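Local structure of acetone carboxylase alpha subunit (5M45) at residues D100-S105 with K262-A267; M525-K530 with S613-Y618; D630-E635 with Q682-R687. The protein is the alpha subunit of a bacterial acetone carboxylase, a multi-subunit assembly whose alpha chain belongs to the hydantoinase B/oxoprolinase family and carries bound manganese and magnesium ions. One frame throughout, in Å; residues are numbered along the deposited sequence.

Interaction 1 (D100-S105 with K262-A267); sequences DSLLTS and KFAYEA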
loop_
_atom_site.group_PDB
_atom_site.type_symbol
_atom_site.label_atom_id
_atom_site.label_comp_id
_atom_site.label_asym_id
_atom_site.label_seq_id
_atom_site.Cartn_x
_atom_site.Cartn_y
_atom_site.Cartn_z
ATOM N N ASP A 100 12.923 -21.754 15.103
ATOM C CA ASP A 100 13.877 -22.523 14.319
ATOM C C ASP A 100 13.203 -23.718 13.615
ATOM O O ASP A 100 12.448 -24.450 14.233
ATOM C CB ASP A 100 15.005 -23.009 15.219
ATOM C CG ASP A 100 15.829 -21.848 15.786
ATOM O OD1 ASP A 100 16.398 -21.100 14.933
ATOM O OD2 ASP A 100 15.944 -21.713 17.019
ATOM N N SER A 101 13.492 -23.912 12.329
ATOM C CA SER A 101 12.850 -24.977 11.540
ATOM C C SER A 101 13.413 -26.336 11.910
ATOM O O SER A 101 14.629 -26.456 12.156
ATOM C CB SER A 101 13.012 -24.741 10.030
ATOM O OG SER A 101 14.378 -24.812 9.645
ATOM N N LEU A 102 12.528 -27.330 11.993
ATOM C CA LEU A 102 12.875 -28.738 12.214
ATOM C C LEU A 102 12.884 -29.560 10.911
ATOM O O LEU A 102 13.725 -30.414 10.733
ATOM C CB LEU A 102 11.788 -29.450 13.038
ATOM C CG LEU A 102 11.225 -29.359 14.402
ATOM C CD1 LEU A 102 10.574 -28.047 14.734
ATOM C CD2 LEU A 102 10.194 -30.496 14.511
ATOM N N LEU A 103 11.846 -29.385 10.089
ATOM C CA LEU A 103 11.628 -30.131 8.829
ATOM C C LEU A 103 10.875 -29.232 7.831
ATOM O O LEU A 103 10.095 -28.319 8.227
ATOM C CB LEU A 103 10.767 -31.378 9.088
ATOM C CG LEU A 103 11.416 -32.476 9.938
ATOM C CD1 LEU A 103 10.466 -33.545 10.383
ATOM C CD2 LEU A 103 12.550 -33.161 9.190
ATOM N N THR A 104 11.009 -29.551 6.545
ATOM C CA THR A 104 10.344 -28.778 5.488
ATOM C C THR A 104 9.991 -29.639 4.283
ATOM O O THR A 104 10.658 -30.619 4.007
ATOM C CB THR A 104 11.243 -27.563 5.070
ATOM O OG1 THR A 104 10.576 -26.714 4.151
ATOM C CG2 THR A 104 12.542 -28.023 4.477
ATOM N N SER A 105 8.953 -29.246 3.544
ATOM C CA SER A 105 8.775 -29.734 2.153
ATOM C C SER A 105 9.928 -29.203 1.281
ATOM O O SER A 105 10.657 -28.325 1.718
ATOM C CB SER A 105 7.429 -29.248 1.559
ATOM O OG SER A 105 7.441 -27.849 1.281
ATOM N N LYS A 262 11.608 -33.195 22.873
ATOM C CA LYS A 262 13.037 -33.471 22.604
ATOM C C LYS A 262 13.423 -33.356 21.121
ATOM O O LYS A 262 14.421 -32.700 20.807
ATOM C CB LYS A 262 13.477 -34.816 23.179
ATOM C CG LYS A 262 13.448 -34.735 24.705
ATOM C CD LYS A 262 14.257 -35.801 25.390
ATOM C CE LYS A 262 13.517 -37.109 25.475
ATOM N NZ LYS A 262 13.409 -37.671 26.853
ATOM N N PHE A 263 12.629 -33.970 20.239
ATOM C CA PHE A 263 12.893 -33.943 18.798
ATOM C C PHE A 263 12.942 -32.517 18.246
ATOM O O PHE A 263 13.780 -32.198 17.374
ATOM C CB PHE A 263 11.813 -34.731 18.052
ATOM C CG PHE A 263 12.073 -34.896 16.587
ATOM C CD1 PHE A 263 12.936 -35.886 16.113
ATOM C CD2 PHE A 263 11.437 -34.074 15.653
ATOM C CE1 PHE A 263 13.159 -36.057 14.731
ATOM C CE2 PHE A 263 11.648 -34.251 14.288
ATOM C CZ PHE A 263 12.503 -35.236 13.824
ATOM N N ALA A 264 12.044 -31.660 18.750
ATOM C CA ALA A 264 11.899 -30.312 18.243
ATOM C C ALA A 264 13.172 -29.432 18.389
ATOM O O ALA A 264 13.288 -28.454 17.639
ATOM C CB ALA A 264 10.703 -29.627 18.877
ATOM N N TYR A 265 14.090 -29.782 19.301
ATOM C CA TYR A 265 15.397 -29.120 19.424
ATOM C C TYR A 265 16.572 -29.988 18.953
ATOM O O TYR A 265 17.501 -29.478 18.298
ATOM C CB TYR A 265 15.590 -28.548 20.856
ATOM C CG TYR A 265 14.452 -27.631 21.210
ATOM C CD1 TYR A 265 13.271 -28.140 21.719
ATOM C CD2 TYR A 265 14.517 -26.271 20.971
ATOM C CE1 TYR A 265 12.181 -27.323 22.014
ATOM C CE2 TYR A 265 13.434 -25.435 21.257
ATOM C CZ TYR A 265 12.279 -25.978 21.790
ATOM O OH TYR A 265 11.193 -25.178 22.068
ATOM N N GLU A 266 16.522 -31.297 19.217
ATOM C CA GLU A 266 17.580 -32.207 18.768
ATOM C C GLU A 266 17.723 -32.215 17.236
ATOM O O GLU A 266 18.850 -32.296 16.739
ATOM C CB GLU A 266 17.379 -33.638 19.275
ATOM C CG GLU A 266 17.503 -33.819 20.795
ATOM C CD GLU A 266 17.455 -35.279 21.247
ATOM O OE1 GLU A 266 17.778 -36.191 20.419
ATOM O OE2 GLU A 266 17.085 -35.521 22.457
ATOM N N ALA A 267 16.601 -32.125 16.501
ATOM C CA ALA A 267 16.642 -32.183 15.025
ATOM C C ALA A 267 17.484 -31.021 14.430
ATOM O O ALA A 267 18.166 -31.204 13.423
ATOM C CB ALA A 267 15.229 -32.213 14.418
#

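Interaction 2 (M525-K530 with S613-Y618); sequences MVWNAK and SDYDLY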
loop_
_atom_site.group_PDB
_atom_site.type_symbol
_atom_site.label_atom_id
_atom_site.label_comp_id
_atom_site.label_asym_id
_atom_site.label_seq_id
_atom_site.Cartn_x
_atom_site.Cartn_y
_atom_site.Cartn_z
ATOM N N MET A 525 2.665 -14.009 -29.360
ATOM C CA MET A 525 1.836 -13.029 -30.061
ATOM C C MET A 525 0.706 -12.612 -29.129
ATOM O O MET A 525 0.026 -13.460 -28.556
ATOM C CB MET A 525 1.259 -13.601 -31.360
ATOM C CG MET A 525 0.609 -12.531 -32.247
ATOM S SD MET A 525 0.057 -13.046 -33.921
ATOM C CE MET A 525 -1.433 -13.914 -33.450
ATOM N N VAL A 526 0.485 -11.307 -28.989
ATOM C CA VAL A 526 -0.634 -10.792 -28.162
ATOM C C VAL A 526 -1.975 -11.180 -28.818
ATOM O O VAL A 526 -2.159 -11.037 -30.035
ATOM C CB VAL A 526 -0.494 -9.277 -27.954
ATOM C CG1 VAL A 526 -1.635 -8.722 -27.107
ATOM C CG2 VAL A 526 0.842 -8.944 -27.257
ATOM N N TRP A 527 -2.916 -11.685 -28.016
ATOM C CA TRP A 527 -4.163 -12.230 -28.539
ATOM C C TRP A 527 -5.317 -12.227 -27.495
ATOM O O TRP A 527 -5.209 -12.865 -26.433
ATOM C CB TRP A 527 -3.925 -13.664 -29.050
ATOM C CG TRP A 527 -5.168 -14.289 -29.605
ATOM C CD1 TRP A 527 -5.970 -15.242 -29.016
ATOM C CD2 TRP A 527 -5.780 -13.949 -30.841
ATOM N NE1 TRP A 527 -7.045 -15.515 -29.836
ATOM C CE2 TRP A 527 -6.959 -14.726 -30.954
ATOM C CE3 TRP A 527 -5.473 -13.020 -31.842
ATOM C CZ2 TRP A 527 -7.801 -14.646 -32.066
ATOM C CZ3 TRP A 527 -6.300 -12.938 -32.955
ATOM C CH2 TRP A 527 -7.484 -13.725 -33.043
ATOM N N ASN A 528 -6.433 -11.583 -27.860
ATOM C CA ASN A 528 -7.602 -11.414 -26.985
ATOM C C ASN A 528 -7.284 -10.566 -25.713
ATOM O O ASN A 528 -7.912 -10.757 -24.653
ATOM C CB ASN A 528 -8.219 -12.783 -26.655
ATOM C CG ASN A 528 -9.738 -12.742 -26.477
ATOM O OD1 ASN A 528 -10.364 -11.709 -26.538
ATOM N ND2 ASN A 528 -10.332 -13.913 -26.233
ATOM N N ALA A 529 -6.312 -9.672 -25.821
ATOM C CA ALA A 529 -5.994 -8.674 -24.775
ATOM C C ALA A 529 -6.604 -7.307 -25.135
ATOM O O ALA A 529 -6.760 -6.978 -26.330
ATOM C CB ALA A 529 -4.470 -8.515 -24.633
ATOM N N LYS A 530 -6.903 -6.494 -24.116
ATOM C CA LYS A 530 -7.372 -5.125 -24.306
ATOM C C LYS A 530 -6.678 -4.183 -23.327
ATOM O O LYS A 530 -6.396 -4.555 -22.172
ATOM C CB LYS A 530 -8.898 -5.020 -24.098
ATOM C CG LYS A 530 -9.706 -5.984 -24.978
ATOM C CD LYS A 530 -9.982 -7.288 -24.210
ATOM C CE LYS A 530 -10.435 -8.392 -25.184
ATOM N NZ LYS A 530 -10.679 -9.666 -24.504
ATOM N N SER A 613 -0.557 -4.235 -28.488
ATOM C CA SER A 613 -1.874 -4.613 -29.021
ATOM C C SER A 613 -1.851 -6.007 -29.615
ATOM O O SER A 613 -0.790 -6.524 -29.956
ATOM C CB SER A 613 -2.295 -3.699 -30.159
ATOM O OG SER A 613 -2.181 -2.353 -29.767
ATOM N N ASP A 614 -3.054 -6.555 -29.846
ATOM C CA ASP A 614 -3.194 -7.832 -30.536
ATOM C C ASP A 614 -2.388 -7.826 -31.847
ATOM O O ASP A 614 -2.370 -6.818 -32.581
ATOM C CB ASP A 614 -4.655 -8.183 -30.829
ATOM C CG ASP A 614 -5.394 -8.815 -29.641
ATOM O OD1 ASP A 614 -4.909 -8.752 -28.471
ATOM O OD2 ASP A 614 -6.530 -9.360 -29.887
ATOM N N TYR A 615 -1.712 -8.960 -32.084
ATOM C CA TYR A 615 -0.811 -9.244 -33.214
ATOM C C TYR A 615 0.643 -8.704 -33.056
ATOM O O TYR A 615 1.489 -8.984 -33.901
ATOM C CB TYR A 615 -1.424 -8.861 -34.586
ATOM C CG TYR A 615 -2.694 -9.620 -34.925
ATOM C CD1 TYR A 615 -2.645 -10.859 -35.521
ATOM C CD2 TYR A 615 -3.959 -9.041 -34.730
ATOM C CE1 TYR A 615 -3.789 -11.540 -35.897
ATOM C CE2 TYR A 615 -5.136 -9.699 -35.088
ATOM C CZ TYR A 615 -5.038 -10.961 -35.676
ATOM O OH TYR A 615 -6.156 -11.671 -36.056
ATOM N N ASP A 616 0.929 -7.980 -31.980
ATOM C CA ASP A 616 2.312 -7.618 -31.604
ATOM C C ASP A 616 3.078 -8.848 -31.069
ATOM O O ASP A 616 2.455 -9.845 -30.614
ATOM C CB ASP A 616 2.344 -6.481 -30.564
ATOM C CG ASP A 616 1.908 -5.114 -31.114
ATOM O OD1 ASP A 616 1.646 -4.951 -32.331
ATOM O OD2 ASP A 616 1.845 -4.152 -30.284
ATOM N N LEU A 617 4.421 -8.777 -31.139
ATOM C CA LEU A 617 5.299 -9.895 -30.760
ATOM C C LEU A 617 6.215 -9.547 -29.601
ATOM O O LEU A 617 6.656 -8.413 -29.483
ATOM C CB LEU A 617 6.165 -10.317 -31.943
ATOM C CG LEU A 617 5.469 -10.873 -33.188
ATOM C CD1 LEU A 617 6.503 -11.154 -34.271
ATOM C CD2 LEU A 617 4.647 -12.118 -32.888
ATOM N N TYR A 618 6.503 -10.550 -28.776
ATOM C CA TYR A 618 7.413 -10.447 -27.610
ATOM C C TYR A 618 8.230 -11.743 -27.543
ATOM O O TYR A 618 7.642 -12.841 -27.549
ATOM C CB TYR A 618 6.556 -10.265 -26.332
ATOM C CG TYR A 618 7.273 -10.082 -24.984
ATOM C CD1 TYR A 618 8.006 -11.123 -24.381
ATOM C CD2 TYR A 618 7.154 -8.873 -24.263
ATOM C CE1 TYR A 618 8.629 -10.960 -23.154
ATOM C CE2 TYR A 618 7.781 -8.708 -23.034
ATOM C CZ TYR A 618 8.509 -9.757 -22.474
ATOM O OH TYR A 618 9.128 -9.621 -21.228
HETATM O O HOH W 1 -8.296 -8.214 -28.298
HETATM O O HOH W 2 -5.081 -5.522 -27.882
#

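Interaction 3 (D630-E635 with Q682-R687); sequences DPLDRE and QIRKDR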
loop_
_atom_site.group_PDB
_atom_site.type_symbol
_atom_site.label_atom_id
_atom_site.label_comp_id
_atom_site.label_asym_id
_atom_site.label_seq_id
_atom_site.Cartn_x
_atom_site.Cartn_y
_atom_site.Cartn_z
ATOM N N ASP A 630 38.963 -25.973 -20.525
ATOM C CA ASP A 630 39.374 -25.401 -21.813
ATOM C C ASP A 630 38.545 -25.989 -22.960
ATOM O O ASP A 630 38.579 -27.191 -23.161
ATOM C CB ASP A 630 40.878 -25.703 -22.043
ATOM C CG ASP A 630 41.491 -24.967 -23.262
ATOM O OD1 ASP A 630 40.751 -24.425 -24.106
ATOM O OD2 ASP A 630 42.755 -24.947 -23.356
ATOM N N PRO A 631 37.846 -25.142 -23.753
ATOM C CA PRO A 631 37.073 -25.672 -24.900
ATOM C C PRO A 631 37.907 -26.442 -25.902
ATOM O O PRO A 631 37.380 -27.279 -26.629
ATOM C CB PRO A 631 36.555 -24.397 -25.590
ATOM C CG PRO A 631 36.515 -23.372 -24.519
ATOM C CD PRO A 631 37.671 -23.683 -23.615
ATOM N N LEU A 632 39.214 -26.162 -25.950
ATOM C CA LEU A 632 40.104 -26.910 -26.851
ATOM C C LEU A 632 40.288 -28.396 -26.469
ATOM O O LEU A 632 40.811 -29.190 -27.265
ATOM C CB LEU A 632 41.488 -26.201 -26.939
ATOM C CG LEU A 632 42.004 -25.978 -28.357
ATOM C CD1 LEU A 632 41.139 -24.966 -29.082
ATOM C CD2 LEU A 632 43.427 -25.458 -28.273
ATOM N N ASP A 633 39.876 -28.761 -25.252
ATOM C CA ASP A 633 39.863 -30.140 -24.808
ATOM C C ASP A 633 38.512 -30.843 -24.961
ATOM O O ASP A 633 38.413 -32.019 -24.615
ATOM C CB ASP A 633 40.361 -30.231 -23.371
ATOM C CG ASP A 633 41.891 -29.872 -23.274
ATOM O OD1 ASP A 633 42.626 -30.202 -24.205
ATOM O OD2 ASP A 633 42.373 -29.203 -22.330
ATOM N N ARG A 634 37.479 -30.165 -25.487
ATOM C CA ARG A 634 36.188 -30.819 -25.666
ATOM C C ARG A 634 36.311 -31.939 -26.700
ATOM O O ARG A 634 37.034 -31.792 -27.671
ATOM C CB ARG A 634 35.105 -29.843 -26.110
ATOM C CG ARG A 634 33.698 -30.454 -26.246
ATOM C CD ARG A 634 32.664 -29.369 -26.140
ATOM N NE ARG A 634 31.264 -29.743 -26.270
ATOM C CZ ARG A 634 30.539 -30.371 -25.318
ATOM N NH1 ARG A 634 31.106 -30.805 -24.197
ATOM N NH2 ARG A 634 29.240 -30.618 -25.514
ATOM N N GLU A 635 35.604 -33.038 -26.470
ATOM C CA GLU A 635 35.522 -34.140 -27.416
ATOM C C GLU A 635 34.947 -33.681 -28.762
ATOM O O GLU A 635 33.820 -33.167 -28.781
ATOM C CB GLU A 635 34.706 -35.288 -26.792
ATOM C CG GLU A 635 34.996 -36.668 -27.375
ATOM C CD GLU A 635 36.464 -37.196 -27.105
ATOM O OE1 GLU A 635 37.241 -37.410 -28.122
ATOM O OE2 GLU A 635 36.854 -37.415 -25.883
ATOM N N GLN A 682 47.081 -24.819 -34.293
ATOM C CA GLN A 682 47.165 -23.426 -34.705
ATOM C C GLN A 682 46.565 -22.439 -33.660
ATOM O O GLN A 682 47.154 -21.381 -33.409
ATOM C CB GLN A 682 46.539 -23.275 -36.102
ATOM C CG GLN A 682 46.512 -21.861 -36.655
ATOM C CD GLN A 682 47.923 -21.285 -36.873
ATOM O OE1 GLN A 682 48.742 -21.878 -37.547
ATOM N NE2 GLN A 682 48.223 -20.189 -36.203
ATOM N N ILE A 683 45.450 -22.796 -33.039
ATOM C CA ILE A 683 44.886 -21.960 -31.966
ATOM C C ILE A 683 45.853 -21.823 -30.761
ATOM O O ILE A 683 45.949 -20.745 -30.169
ATOM C CB ILE A 683 43.467 -22.448 -31.566
ATOM C CG1 ILE A 683 42.461 -22.060 -32.669
ATOM C CG2 ILE A 683 42.998 -21.837 -30.250
ATOM C CD1 ILE A 683 41.143 -22.772 -32.569
ATOM N N ARG A 684 46.566 -22.890 -30.412
ATOM C CA ARG A 684 47.599 -22.785 -29.352
ATOM C C ARG A 684 48.654 -21.719 -29.693
ATOM O O ARG A 684 49.020 -20.875 -28.845
ATOM C CB ARG A 684 48.257 -24.138 -29.060
ATOM C CG ARG A 684 47.308 -25.107 -28.365
ATOM C CD ARG A 684 47.877 -26.501 -28.122
ATOM N NE ARG A 684 46.839 -27.287 -27.484
ATOM C CZ ARG A 684 46.508 -27.254 -26.191
ATOM N NH1 ARG A 684 47.211 -26.522 -25.299
ATOM N NH2 ARG A 684 45.463 -27.986 -25.766
ATOM N N LYS A 685 49.083 -21.697 -30.943
ATOM C CA LYS A 685 49.981 -20.632 -31.381
ATOM C C LYS A 685 49.355 -19.229 -31.401
ATOM O O LYS A 685 49.993 -18.250 -31.011
ATOM C CB LYS A 685 50.579 -20.968 -32.741
ATOM C CG LYS A 685 51.428 -22.211 -32.684
ATOM C CD LYS A 685 52.569 -22.114 -33.676
ATOM C CE LYS A 685 52.295 -22.973 -34.854
ATOM N NZ LYS A 685 52.833 -24.337 -34.517
ATOM N N ASP A 686 48.107 -19.148 -31.848
ATOM C CA ASP A 686 47.374 -17.871 -31.830
ATOM C C ASP A 686 47.260 -17.290 -30.417
ATOM O O ASP A 686 47.391 -16.079 -30.223
ATOM C CB ASP A 686 45.919 -18.017 -32.333
ATOM C CG ASP A 686 45.805 -18.436 -33.802
ATOM O OD1 ASP A 686 46.761 -18.280 -34.592
ATOM O OD2 ASP A 686 44.661 -18.937 -34.120
ATOM N N ARG A 687 46.969 -18.151 -29.445
ATOM C CA ARG A 687 46.869 -17.734 -28.040
ATOM C C ARG A 687 48.153 -17.094 -27.521
ATOM O O ARG A 687 48.106 -16.081 -26.825
ATOM C CB ARG A 687 46.447 -18.900 -27.128
ATOM C CG ARG A 687 45.004 -19.380 -27.364
ATOM C CD ARG A 687 44.729 -20.713 -26.727
ATOM N NE ARG A 687 43.303 -21.035 -26.566
ATOM C CZ ARG A 687 42.849 -22.099 -25.874
ATOM N NH1 ARG A 687 43.714 -22.941 -25.263
ATOM N NH2 ARG A 687 41.548 -22.321 -25.750
HETATM O O HOH W 3 44.204 -27.304 -23.138
#

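Interaction 1 (D100-S105 with K262-A267)
Leu102 and Phe263 meet between a strand and a helix that runs almost square to it, the axes of 101-104 and 262-267 making an angle of 88° with a closest approach of 7.9 Å. Apolar contact carries the interface. Two leucine methyls reach the same edge of the Phe263 ring, near its plane: Leu102 CD2 lies 4.0 Å from Phe263 CD2, and Leu103 CD1 lies 4.1 Å from Phe263 CE2. Phe263 holds its ring out toward the strand because CG stands anti to its own nitrogen (chi1 -173°), while Ala267 CB, one helical turn on, sits over one ring face near the rim.

Leu102 also packs on Ala264: CG is 3.9 Å from Ala264 O, and the CD1 branch 4.4 Å from Ala264 CB. The small side chains of Ala264 and Ala267 are consistent with the 5.8 Å between Leu102 CA and Ala267 CA. Polar links run through a third element: Asn371 ND2 is hydrogen-bonded to both Leu102 O and Ala267 O. Strand 101-104 is an outermost strand of its antiparallel sheet within this chain, paired with 90-95, and helix 54-75 adds Phe61 and Leu64 against Leu103 and Leu60 against Phe263.

Interaction 2 (M525-K530 with S613-Y618)
Backbone hydrogen bonds join Val526 to the type II turn of Ser613-Asp616: Val526 N donates to Asp616 O at 2.9 Å, and Tyr615 N to Val526 O at 3.0 Å. Where the neighbouring antiparallel strands 520-526 and 617-621 of one sheet meet this turn, Met525 and Leu617 form a non-hydrogen-bonded pair, with Leu617 CD2 against Met525 CB.

The Asp614 carboxylate receives two successive amides, Asn528 N on OD2 at 3.0 Å, 35° out of the carboxylate plane, and Ala529 N on the syn lone pair of OD1 at 3.1 Å. One water bridges Ala529 O and Asp614 OD2, and a second links Ala529 O with Asp614 N.

Trp527 turns an edge to the face of Tyr615 in an offset edge-to-face pair, the planes 82° apart and CZ3 3.6 Å from Tyr615 CZ. Met525 lies alongside the same tyrosine in an oblique Met-aromatic contact, SD 3.8 Å from CD1; its bend at chi3 (76°) also brings CE to that ring. Trp527 NE1 is hydrogen-bonded to an acidic side chain on the chain of another protein.

The turn is thus clamped through both its main chain and the Asp614 carboxylate, whose negative charge the two amides probably stabilise.

Interaction 3 (D630-E635 with Q682-R687)
The Arg687 guanidinium has the CD2 methyl of Leu632 over one face, 3.9 Å above the plane and toward the rim, and the Asp630 carboxylate at its edge. The second guanidinium, that of Arg684, likewise has Leu632 CD2 over one face and Asp633 OD1 near its plane at the edge. Asp630 opens an Asx turn leading into the 3-10 segment 631-633, and helix 673-690 supplies both arginines.

The main link is an end-on, bidentate salt bridge between nearly coplanar groups: Arg687 NH2 bonds Asp630 OD1 at 2.8 Å and Arg687 NH1 bonds Asp630 OD2 at 2.9 Å. An extended chain from CG to NE lets Arg687 span the gap to the carboxylate. Asp633 OD1 and Arg684 NH2, 3.9 Å apart, form only a long salt bridge; Arg684 NH1 is hydrogen-bonded to a polar side chain on the chain of another protein; the backbone of that chain also bonds Arg687 NH1 and Asp630 OD2.

Leu632 divides its branches: CD1 packs on Ile683 CG2, 3.8 Å away, and CD2 on Arg684 CG. A water gives hydrogen bonds to Asp630 OD2 and Asp633 OD2 and accepts one from Arg684 NH2. Asp630 OD1 is shared, since besides Arg687 NH2 it accepts the Leu632 amide at 3.0 Å, which approaches from above the carboxylate plane.

In the fold
The three contacts are widely separated and follow one another along the chain, each closing before the next opens. Interactions 1 and 2 lie on opposite sides of the chain's centre, their own centres about 50 Å apart; interaction 3 is about 52 Å from the first and 47 Å from the second, centre to centre. Even the nearest atoms of any two are about 28 Å or more apart. Interaction 1 lies near a ligand pocket: the Leu102 side chain is about 12 Å from the bound 3,6,9,12,15-pentaoxaheptadecan-1-ol, and neighbouring Asp100 pairs with Lys120 and Tyr376, which line that pocket. All three contacts have residues touching the chain of another protein, interaction 1 through Thr104 O.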